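Pirin-like protein (Geobacillus kaustophilus, PDB 2P17) is of unknown function but belongs to the pirin family of cupin-fold proteins and binds one iron ion per subunit. Local coordinates at residues A[20-28]-A[41-52]; A[60-71]-A[83-94]. All coordinates share one frame; numbering follows the deposited sequence.

Interaction 1. Residues A[20-28]-A[41-52]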
loop_
_atom_site.group_PDB
_atom_site.type_symbol
_atom_site.label_atom_id
_atom_site.label_comp_id
_atom_site.label_asym_id
_atom_site.label_seq_id
_atom_site.Cartn_x
_atom_site.Cartn_y
_atom_site.Cartn_z
ATOM N N PRO A 20 -11.276 17.252 -15.925
ATOM C CA PRO A 20 -10.181 18.210 -16.019
ATOM C C PRO A 20 -9.344 18.307 -14.735
ATOM O O PRO A 20 -8.221 18.823 -14.768
ATOM C CB PRO A 20 -10.905 19.536 -16.273
ATOM C CG PRO A 20 -12.218 19.143 -16.853
ATOM C CD PRO A 20 -12.585 17.879 -16.173
ATOM N N ILE A 21 -9.879 17.806 -13.627
ATOM C CA ILE A 21 -9.177 17.884 -12.332
ATOM C C ILE A 21 -8.818 16.513 -11.745
ATOM O O ILE A 21 -8.337 16.428 -10.607
ATOM C CB ILE A 21 -9.975 18.738 -11.296
ATOM C CG1 ILE A 21 -11.369 18.152 -11.024
ATOM C CG2 ILE A 21 -10.058 20.199 -11.763
ATOM C CD1 ILE A 21 -12.098 18.809 -9.854
ATOM N N HIS A 22 -9.024 15.445 -12.516
ATOM C CA HIS A 22 -8.862 14.094 -11.976
ATOM C C HIS A 22 -8.482 13.058 -13.022
ATOM O O HIS A 22 -9.194 12.853 -14.005
ATOM C CB HIS A 22 -10.157 13.678 -11.264
ATOM C CG HIS A 22 -10.100 12.350 -10.577
ATOM N ND1 HIS A 22 -11.219 11.569 -10.389
ATOM C CD2 HIS A 22 -9.072 11.676 -10.008
ATOM C CE1 HIS A 22 -10.886 10.469 -9.738
ATOM N NE2 HIS A 22 -9.586 10.500 -9.508
ATOM N N ARG A 23 -7.329 12.431 -12.804
ATOM C CA ARG A 23 -6.891 11.276 -13.581
ATOM C C ARG A 23 -6.751 10.104 -12.618
ATOM O O ARG A 23 -6.419 10.294 -11.448
ATOM C CB ARG A 23 -5.545 11.544 -14.258
ATOM C CG ARG A 23 -5.574 12.670 -15.273
ATOM C CD ARG A 23 -4.269 12.755 -16.052
ATOM N NE ARG A 23 -4.181 11.716 -17.078
ATOM C CZ ARG A 23 -3.300 10.715 -17.085
ATOM N NH1 ARG A 23 -2.391 10.605 -16.126
ATOM N NH2 ARG A 23 -3.318 9.830 -18.073
ATOM N N SER A 24 -7.001 8.896 -13.102
ATOM C CA SER A 24 -6.903 7.737 -12.213
ATOM C C SER A 24 -6.449 6.471 -12.912
ATOM O O SER A 24 -6.568 6.351 -14.132
ATOM C CB SER A 24 -8.225 7.475 -11.479
ATOM O OG SER A 24 -9.251 7.156 -12.401
ATOM N N GLY A 25 -5.944 5.529 -12.117
ATOM C CA GLY A 25 -5.525 4.228 -12.667
ATOM C C GLY A 25 -5.821 3.117 -11.694
ATOM O O GLY A 25 -5.655 3.296 -10.492
ATOM N N SER A 26 -6.283 1.982 -12.214
ATOM C CA SER A 26 -6.546 0.806 -11.384
ATOM C C SER A 26 -5.290 -0.046 -11.284
ATOM O O SER A 26 -4.734 -0.472 -12.302
ATOM C CB SER A 26 -7.722 -0.022 -11.921
ATOM O OG SER A 26 -8.944 0.446 -11.366
ATOM N N VAL A 27 -4.820 -0.241 -10.056
ATOM C CA VAL A 27 -3.644 -1.071 -9.803
ATOM C C VAL A 27 -4.110 -2.486 -9.452
ATOM O O VAL A 27 -3.666 -3.478 -10.039
ATOM C CB VAL A 27 -2.731 -0.459 -8.710
ATOM C CG1 VAL A 27 -1.416 -1.225 -8.616
ATOM C CG2 VAL A 27 -2.461 1.040 -8.980
ATOM N N LEU A 28 -5.017 -2.557 -8.484
ATOM C CA LEU A 28 -5.777 -3.759 -8.203
ATOM C C LEU A 28 -7.218 -3.397 -8.499
ATOM O O LEU A 28 -7.794 -2.521 -7.828
ATOM C CB LEU A 28 -5.636 -4.175 -6.726
ATOM C CG LEU A 28 -4.475 -5.092 -6.329
ATOM C CD1 LEU A 28 -3.122 -4.440 -6.565
ATOM C CD2 LEU A 28 -4.623 -5.525 -4.863
ATOM N N LEU A 41 -8.967 -3.418 -3.340
ATOM C CA LEU A 41 -8.620 -2.609 -4.499
ATOM C C LEU A 41 -7.443 -1.704 -4.165
ATOM O O LEU A 41 -7.126 -1.477 -2.994
ATOM C CB LEU A 41 -9.815 -1.799 -5.028
ATOM C CG LEU A 41 -10.433 -0.697 -4.178
ATOM C CD1 LEU A 41 -9.643 0.607 -4.266
ATOM C CD2 LEU A 41 -11.882 -0.445 -4.627
ATOM N N LEU A 42 -6.780 -1.222 -5.208
ATOM C CA LEU A 42 -5.745 -0.210 -5.051
ATOM C C LEU A 42 -5.871 0.717 -6.245
ATOM O O LEU A 42 -5.768 0.266 -7.387
ATOM C CB LEU A 42 -4.346 -0.833 -5.016
ATOM C CG LEU A 42 -3.185 0.171 -4.932
ATOM C CD1 LEU A 42 -3.247 1.066 -3.688
ATOM C CD2 LEU A 42 -1.862 -0.577 -4.968
HETATM N N MSE A 43 -6.112 1.990 -5.959
HETATM C CA MSE A 43 -6.355 2.994 -6.988
HETATM C C MSE A 43 -5.303 4.091 -6.920
HETATM O O MSE A 43 -4.962 4.562 -5.829
HETATM C CB MSE A 43 -7.734 3.601 -6.766
HETATM C CG MSE A 43 -8.143 4.617 -7.791
HETATM SE SE MSE A 43 -10.038 4.913 -7.658
HETATM C CE MSE A 43 -10.635 3.102 -8.034
ATOM N N GLU A 44 -4.804 4.491 -8.089
ATOM C CA GLU A 44 -3.909 5.628 -8.219
ATOM C C GLU A 44 -4.727 6.822 -8.669
ATOM O O GLU A 44 -5.514 6.715 -9.606
ATOM C CB GLU A 44 -2.806 5.338 -9.238
ATOM C CG GLU A 44 -1.857 6.513 -9.469
ATOM C CD GLU A 44 -0.985 6.355 -10.710
ATOM O OE1 GLU A 44 -1.424 5.731 -11.706
ATOM O OE2 GLU A 44 0.144 6.880 -10.690
ATOM N N ASP A 45 -4.549 7.952 -7.988
ATOM C CA ASP A 45 -5.287 9.172 -8.326
ATOM C C ASP A 45 -4.354 10.359 -8.428
ATOM O O ASP A 45 -3.425 10.504 -7.632
ATOM C CB ASP A 45 -6.360 9.465 -7.280
ATOM C CG ASP A 45 -7.471 8.440 -7.293
ATOM O OD1 ASP A 45 -8.345 8.524 -8.180
ATOM O OD2 ASP A 45 -7.473 7.560 -6.410
ATOM N N ILE A 46 -4.600 11.197 -9.432
ATOM C CA ILE A 46 -3.974 12.503 -9.518
ATOM C C ILE A 46 -5.128 13.490 -9.557
ATOM O O ILE A 46 -5.939 13.455 -10.491
ATOM C CB ILE A 46 -3.104 12.636 -10.789
ATOM C CG1 ILE A 46 -2.002 11.569 -10.793
ATOM C CG2 ILE A 46 -2.537 14.060 -10.898
ATOM C CD1 ILE A 46 -1.205 11.509 -12.069
ATOM N N PHE A 47 -5.229 14.357 -8.554
ATOM C CA PHE A 47 -6.438 15.162 -8.409
ATOM C C PHE A 47 -6.220 16.529 -7.784
ATOM O O PHE A 47 -5.239 16.747 -7.069
ATOM C CB PHE A 47 -7.571 14.376 -7.718
ATOM C CG PHE A 47 -7.251 13.904 -6.317
ATOM C CD1 PHE A 47 -7.920 14.440 -5.226
ATOM C CD2 PHE A 47 -6.311 12.895 -6.097
ATOM C CE1 PHE A 47 -7.657 13.994 -3.942
ATOM C CE2 PHE A 47 -6.030 12.438 -4.808
ATOM C CZ PHE A 47 -6.708 12.997 -3.720
ATOM N N GLU A 48 -7.138 17.445 -8.087
ATOM C CA GLU A 48 -7.105 18.797 -7.550
ATOM C C GLU A 48 -8.242 19.024 -6.560
ATOM O O GLU A 48 -9.143 18.188 -6.428
ATOM C CB GLU A 48 -7.165 19.820 -8.696
ATOM C CG GLU A 48 -5.952 19.744 -9.636
ATOM C CD GLU A 48 -6.086 20.583 -10.899
ATOM O OE1 GLU A 48 -6.517 21.761 -10.818
ATOM O OE2 GLU A 48 -5.733 20.064 -11.980
ATOM N N ARG A 49 -8.183 20.150 -5.856
ATOM C CA ARG A 49 -9.199 20.535 -4.882
ATOM C C ARG A 49 -10.586 20.522 -5.520
ATOM O O ARG A 49 -10.783 21.039 -6.628
ATOM C CB ARG A 49 -8.894 21.924 -4.312
ATOM C CG ARG A 49 -9.700 22.293 -3.078
ATOM C CD ARG A 49 -9.077 23.487 -2.374
ATOM N NE ARG A 49 -9.794 23.885 -1.160
ATOM C CZ ARG A 49 -9.616 23.344 0.044
ATOM N NH1 ARG A 49 -8.745 22.354 0.235
ATOM N NH2 ARG A 49 -10.318 23.803 1.072
ATOM N N GLY A 50 -11.527 19.900 -4.815
ATOM C CA GLY A 50 -12.924 19.829 -5.249
ATOM C C GLY A 50 -13.314 18.562 -5.987
ATOM O O GLY A 50 -14.477 18.388 -6.360
ATOM N N THR A 51 -12.343 17.671 -6.203
ATOM C CA THR A 51 -12.582 16.438 -6.953
ATOM C C THR A 51 -13.621 15.533 -6.284
ATOM O O THR A 51 -14.594 15.112 -6.923
ATOM C CB THR A 51 -11.274 15.641 -7.169
ATOM O OG1 THR A 51 -10.383 16.401 -7.995
ATOM C CG2 THR A 51 -11.561 14.313 -7.849
ATOM N N PHE A 52 -13.397 15.234 -5.008
ATOM C CA PHE A 52 -14.231 14.279 -4.293
ATOM C C PHE A 52 -15.253 14.939 -3.380
ATOM O O PHE A 52 -15.058 16.054 -2.900
ATOM C CB PHE A 52 -13.364 13.307 -3.495
ATOM C CG PHE A 52 -12.491 12.447 -4.350
ATOM C CD1 PHE A 52 -13.050 11.492 -5.197
ATOM C CD2 PHE A 52 -11.109 12.585 -4.317
ATOM C CE1 PHE A 52 -12.242 10.696 -6.004
ATOM C CE2 PHE A 52 -10.303 11.798 -5.114
ATOM C CZ PHE A 52 -10.864 10.849 -5.954
#

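Interaction 2. Residues A[60-71]-A[83-94]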
loop_
_atom_site.group_PDB
_atom_site.type_symbol
_atom_site.label_atom_id
_atom_site.label_comp_id
_atom_site.label_asym_id
_atom_site.label_seq_id
_atom_site.Cartn_x
_atom_site.Cartn_y
_atom_site.Cartn_z
ATOM N N ILE A 60 -14.588 -1.936 6.090
ATOM C CA ILE A 60 -13.285 -1.953 5.409
ATOM C C ILE A 60 -12.339 -1.000 6.120
ATOM O O ILE A 60 -12.747 -0.264 7.024
ATOM C CB ILE A 60 -13.387 -1.552 3.902
ATOM C CG1 ILE A 60 -13.768 -0.072 3.729
ATOM C CG2 ILE A 60 -14.333 -2.499 3.149
ATOM C CD1 ILE A 60 -13.612 0.419 2.269
ATOM N N GLU A 61 -11.067 -1.060 5.736
ATOM C CA GLU A 61 -10.103 -0.006 6.031
ATOM C C GLU A 61 -9.603 0.593 4.721
ATOM O O GLU A 61 -9.539 -0.092 3.700
ATOM C CB GLU A 61 -8.904 -0.535 6.813
ATOM C CG GLU A 61 -9.271 -1.331 8.056
ATOM C CD GLU A 61 -8.041 -1.643 8.870
ATOM O OE1 GLU A 61 -7.241 -2.506 8.429
ATOM O OE2 GLU A 61 -7.844 -1.009 9.917
ATOM N N THR A 62 -9.256 1.874 4.749
ATOM C CA THR A 62 -8.583 2.486 3.607
ATOM C C THR A 62 -7.220 2.989 4.039
ATOM O O THR A 62 -7.052 3.468 5.167
ATOM C CB THR A 62 -9.371 3.638 2.985
ATOM O OG1 THR A 62 -9.476 4.707 3.926
ATOM C CG2 THR A 62 -10.775 3.178 2.580
ATOM N N VAL A 63 -6.244 2.853 3.148
ATOM C CA VAL A 63 -4.876 3.260 3.451
ATOM C C VAL A 63 -4.385 4.115 2.311
ATOM O O VAL A 63 -4.318 3.636 1.173
ATOM C CB VAL A 63 -3.955 2.047 3.619
ATOM C CG1 VAL A 63 -2.559 2.517 4.015
ATOM C CG2 VAL A 63 -4.482 1.101 4.711
ATOM N N THR A 64 -4.053 5.374 2.614
ATOM C CA THR A 64 -3.615 6.322 1.588
ATOM C C THR A 64 -2.129 6.573 1.712
ATOM O O THR A 64 -1.639 6.799 2.813
ATOM C CB THR A 64 -4.307 7.686 1.755
ATOM O OG1 THR A 64 -5.708 7.500 1.992
ATOM C CG2 THR A 64 -4.122 8.557 0.514
ATOM N N TYR A 65 -1.414 6.490 0.589
ATOM C CA TYR A 65 -0.028 6.939 0.507
ATOM C C TYR A 65 0.017 8.140 -0.430
ATOM O O TYR A 65 -0.464 8.063 -1.564
ATOM C CB TYR A 65 0.902 5.816 0.008
ATOM C CG TYR A 65 2.330 6.289 -0.244
ATOM C CD1 TYR A 65 3.309 6.179 0.743
ATOM C CD2 TYR A 65 2.687 6.854 -1.463
ATOM C CE1 TYR A 65 4.611 6.623 0.524
ATOM C CE2 TYR A 65 3.993 7.311 -1.701
ATOM C CZ TYR A 65 4.943 7.194 -0.705
ATOM O OH TYR A 65 6.230 7.649 -0.950
ATOM N N VAL A 66 0.564 9.254 0.049
ATOM C CA VAL A 66 0.682 10.449 -0.788
ATOM C C VAL A 66 2.036 10.445 -1.488
ATOM O O VAL A 66 3.084 10.495 -0.836
ATOM C CB VAL A 66 0.470 11.748 0.037
ATOM C CG1 VAL A 66 0.735 12.974 -0.811
ATOM C CG2 VAL A 66 -0.944 11.787 0.591
ATOM N N ILE A 67 2.015 10.349 -2.814
ATOM C CA ILE A 67 3.253 10.380 -3.591
ATOM C C ILE A 67 3.770 11.808 -3.651
ATOM O O ILE A 67 4.953 12.064 -3.382
ATOM C CB ILE A 67 3.053 9.805 -5.015
ATOM C CG1 ILE A 67 2.485 8.381 -4.954
ATOM C CG2 ILE A 67 4.377 9.843 -5.807
ATOM C CD1 ILE A 67 2.002 7.832 -6.304
ATOM N N SER A 68 2.878 12.741 -3.988
ATOM C CA SER A 68 3.231 14.146 -4.082
ATOM C C SER A 68 2.007 15.009 -3.801
ATOM O O SER A 68 0.863 14.538 -3.876
ATOM C CB SER A 68 3.822 14.471 -5.456
ATOM O OG SER A 68 2.875 14.253 -6.488
ATOM N N GLY A 69 2.245 16.272 -3.469
ATOM C CA GLY A 69 1.170 17.200 -3.146
ATOM C C GLY A 69 0.825 17.225 -1.669
ATOM O O GLY A 69 1.388 16.465 -0.873
ATOM N N GLU A 70 -0.088 18.123 -1.311
ATOM C CA GLU A 70 -0.502 18.306 0.071
ATOM C C GLU A 70 -1.975 17.956 0.180
ATOM O O GLU A 70 -2.814 18.567 -0.486
ATOM C CB GLU A 70 -0.249 19.744 0.534
ATOM C CG GLU A 70 1.215 20.196 0.418
ATOM C CD GLU A 70 2.171 19.472 1.367
ATOM O OE1 GLU A 70 1.722 18.947 2.412
ATOM O OE2 GLU A 70 3.388 19.440 1.067
ATOM N N LEU A 71 -2.273 16.952 1.001
ATOM C CA LEU A 71 -3.637 16.438 1.132
ATOM C C LEU A 71 -4.293 16.857 2.446
ATOM O O LEU A 71 -3.668 16.782 3.501
ATOM C CB LEU A 71 -3.645 14.904 1.013
ATOM C CG LEU A 71 -4.988 14.161 0.953
ATOM C CD1 LEU A 71 -5.800 14.601 -0.256
ATOM C CD2 LEU A 71 -4.776 12.660 0.918
ATOM N N LEU A 83 -1.763 15.457 5.212
ATOM C CA LEU A 83 -0.691 14.565 4.773
ATOM C C LEU A 83 0.132 15.277 3.730
ATOM O O LEU A 83 -0.415 16.001 2.902
ATOM C CB LEU A 83 -1.235 13.281 4.133
ATOM C CG LEU A 83 -1.828 12.116 4.941
ATOM C CD1 LEU A 83 -2.104 10.948 4.026
ATOM C CD2 LEU A 83 -0.962 11.667 6.108
ATOM N N GLY A 84 1.442 15.061 3.774
ATOM C CA GLY A 84 2.328 15.564 2.725
ATOM C C GLY A 84 3.018 14.436 1.980
ATOM O O GLY A 84 2.725 13.252 2.222
ATOM N N PRO A 85 3.928 14.786 1.054
ATOM C CA PRO A 85 4.637 13.782 0.274
ATOM C C PRO A 85 5.318 12.733 1.139
ATOM O O PRO A 85 6.063 13.075 2.055
ATOM C CB PRO A 85 5.667 14.610 -0.508
ATOM C CG PRO A 85 4.990 15.904 -0.690
ATOM C CD PRO A 85 4.293 16.148 0.628
ATOM N N GLY A 86 5.029 11.466 0.846
ATOM C CA GLY A 86 5.627 10.350 1.573
ATOM C C GLY A 86 4.875 9.892 2.809
ATOM O O GLY A 86 5.268 8.910 3.429
ATOM N N ASP A 87 3.806 10.600 3.165
ATOM C CA ASP A 87 3.026 10.275 4.362
ATOM C C ASP A 87 1.901 9.297 4.052
ATOM O O ASP A 87 1.460 9.174 2.907
ATOM C CB ASP A 87 2.422 11.546 4.970
ATOM C CG ASP A 87 3.470 12.493 5.541
ATOM O OD1 ASP A 87 4.560 12.030 5.954
ATOM O OD2 ASP A 87 3.178 13.713 5.574
ATOM N N VAL A 88 1.440 8.616 5.099
ATOM C CA VAL A 88 0.381 7.610 4.981
ATOM C C VAL A 88 -0.702 7.880 6.021
ATOM O O VAL A 88 -0.433 8.449 7.077
ATOM C CB VAL A 88 0.986 6.175 5.134
ATOM C CG1 VAL A 88 -0.081 5.093 5.333
ATOM C CG2 VAL A 88 1.866 5.834 3.917
ATOM N N GLN A 89 -1.940 7.538 5.691
ATOM C CA GLN A 89 -2.992 7.474 6.703
ATOM C C GLN A 89 -3.714 6.136 6.623
ATOM O O GLN A 89 -3.850 5.549 5.539
ATOM C CB GLN A 89 -3.979 8.643 6.583
ATOM C CG GLN A 89 -4.741 8.645 5.265
ATOM C CD GLN A 89 -5.490 9.951 4.977
ATOM O OE1 GLN A 89 -5.523 10.871 5.792
ATOM N NE2 GLN A 89 -6.100 10.019 3.796
ATOM N N TRP A 90 -4.185 5.678 7.773
ATOM C CA TRP A 90 -4.833 4.383 7.904
ATOM C C TRP A 90 -6.194 4.640 8.535
ATOM O O TRP A 90 -6.277 5.027 9.704
ATOM C CB TRP A 90 -3.986 3.491 8.810
ATOM C CG TRP A 90 -4.176 2.022 8.614
ATOM C CD1 TRP A 90 -5.252 1.255 9.013
ATOM C CD2 TRP A 90 -3.258 1.133 7.979
ATOM N NE1 TRP A 90 -5.039 -0.064 8.662
ATOM C CE2 TRP A 90 -3.829 -0.162 8.018
ATOM C CE3 TRP A 90 -2.000 1.305 7.367
ATOM C CZ2 TRP A 90 -3.187 -1.277 7.462
ATOM C CZ3 TRP A 90 -1.363 0.202 6.815
ATOM C CH2 TRP A 90 -1.960 -1.076 6.866
HETATM N N MSE A 91 -7.259 4.443 7.765
HETATM C CA MSE A 91 -8.585 4.734 8.279
HETATM C C MSE A 91 -9.383 3.449 8.377
HETATM O O MSE A 91 -9.633 2.789 7.375
HETATM C CB MSE A 91 -9.307 5.745 7.396
HETATM C CG MSE A 91 -10.613 6.201 8.020
HETATM SE SE MSE A 91 -11.736 7.284 6.862
HETATM C CE MSE A 91 -10.403 7.937 5.608
ATOM N N THR A 92 -9.760 3.094 9.597
ATOM C CA THR A 92 -10.629 1.946 9.831
ATOM C C THR A 92 -12.067 2.443 9.806
ATOM O O THR A 92 -12.469 3.214 10.678
ATOM C CB THR A 92 -10.320 1.288 11.186
ATOM O OG1 THR A 92 -8.917 0.998 11.244
ATOM C CG2 THR A 92 -11.128 0.005 11.382
ATOM N N ALA A 93 -12.841 2.008 8.816
ATOM C CA ALA A 93 -14.234 2.471 8.723
ATOM C C ALA A 93 -15.146 1.726 9.695
ATOM O O ALA A 93 -16.030 2.339 10.286
ATOM C CB ALA A 93 -14.755 2.348 7.307
ATOM N N GLY A 94 -14.928 0.421 9.846
ATOM C CA GLY A 94 -15.715 -0.418 10.752
ATOM C C GLY A 94 -17.213 -0.208 10.597
ATOM O O GLY A 94 -17.745 -0.247 9.489
#

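Interaction 1. Residues A[20-28]-A[41-52]
His-22 reaches across from segment 20-28 to Asp-45 of 41-52, and its NE2 donates to Asp-45 OD1 at 2.7 Å in an almost straight bond. The carboxylate oxygen lies in the plane of the imidazole and is met on its anti side, 23° out of the carboxylate plane. CG of His-22 stands anti to the backbone N (chi1 -176°), which lays the ring along its own strand toward Ser-24 and brings its NE2 corner to Asp-45. This bond fixes the rotation of the imidazole and probably polarises it.

Apolar and aromatic contacts hold the same ring. Thr-51 CG2 lies over one face, 4.0 Å from the ring centroid, a CH-pi contact. Phe-52 turns its edge toward the face of His-22 in a T-shaped pair, centroids 5.1 Å apart. Farther along, Val-27 and Leu-42 run side by side, with Val-27 CG1 3.7 Å from Leu-42 CD2.

Backbone bonds make an antiparallel ladder, part of the N-terminal cupin barrel of the pirin fold, from Ile-21 with Glu-48 to Leu-28 with Leu-42. The hydrogen-bonded pairs Arg-23 with Ile-46 and Gly-25 with Glu-44 are each joined in both directions. A classic beta bulge interrupts the register: Leu-42 O accepts from Val-27 N at 2.9 Å and from Leu-28 N at 3.1 Å. Beyond the ladder, a type II turn from Glu-48 to Thr-51 is tied by Thr-51 OG1, which donates to Glu-48 O at 2.7 Å.

Strand 22-26 is flanked by strand 3-19, where Asn-18 bonds Ser-24 OG. On the other side, strand 39-47 pairs with strand 109-117, whose His-110 bonds Glu-44 OE2. The bulge packs against strands 189-196 and 212-216, through Phe-191, Tyr-193, Ala-213 and Phe-215.

Interaction 2. Residues A[60-71]-A[83-94]
Val-63 and Trp-90 face each other across an antiparallel strand pair of the iron-binding cupin fold. Val-63 CG2 sits over the six-membered ring of Trp-90, 3.5 Å from its centroid and 11° off the normal, a close CH-pi contact. At the edge of the same indole lies the Glu-61 carboxylate, its plane turned 70° from the ring; Trp-90 NE1 gives a weak bond to Glu-61 OE1. Glu-61 and Thr-92 point the same way, side by side, and Thr-92 OG1 donates to the anti lone pair of Glu-61 OE2 at 2.6 Å. Nearby, Val-88 CG2 meets the edge of the Tyr-65 ring at CD1, 3.5 Å away.

The other face carries Thr-62, Thr-64, Gln-89 and Met-91, toward the iron site. Selenomethionine Met-91 lies alongside Thr-62 and reaches the iron ligand His-99. Gln-89 CG stands between the backbone N and carbonyl carbon (chi1 63°), and the extended chain beyond carries its amide alongside Thr-64. Its OE1 pairs with Tyr-129 OH and its NE2 with Glu-101, a predicted iron ligand, while Thr-64 OG1 has a partner in Gln-113. Gln-89 NE2 also donates to Thr-64 OG1 at 3.1 Å, nearly straight, with the oxygen in the amide plane.

Overall arrangement
Interactions 1 and 2 follow one another along the chain, the first closing before the second opens, and their centres lie about 13 Å apart. Strand 109-117 joins them: it pairs with strand 39-47 on one side and with strand 60-66 on the other, so both contacts belong to the wall of the same cupin domain. They touch directly where Phe-47 CZ packs on Leu-71 CD1 at 3.9 Å. The iron(III) ion lies near both, the side chain of Phe-52 about 7 Å from it and that of Thr-62 about 5 Å. Together the two strand pairs thus form part of the surroundings of the metal bound by His-57 and His-99.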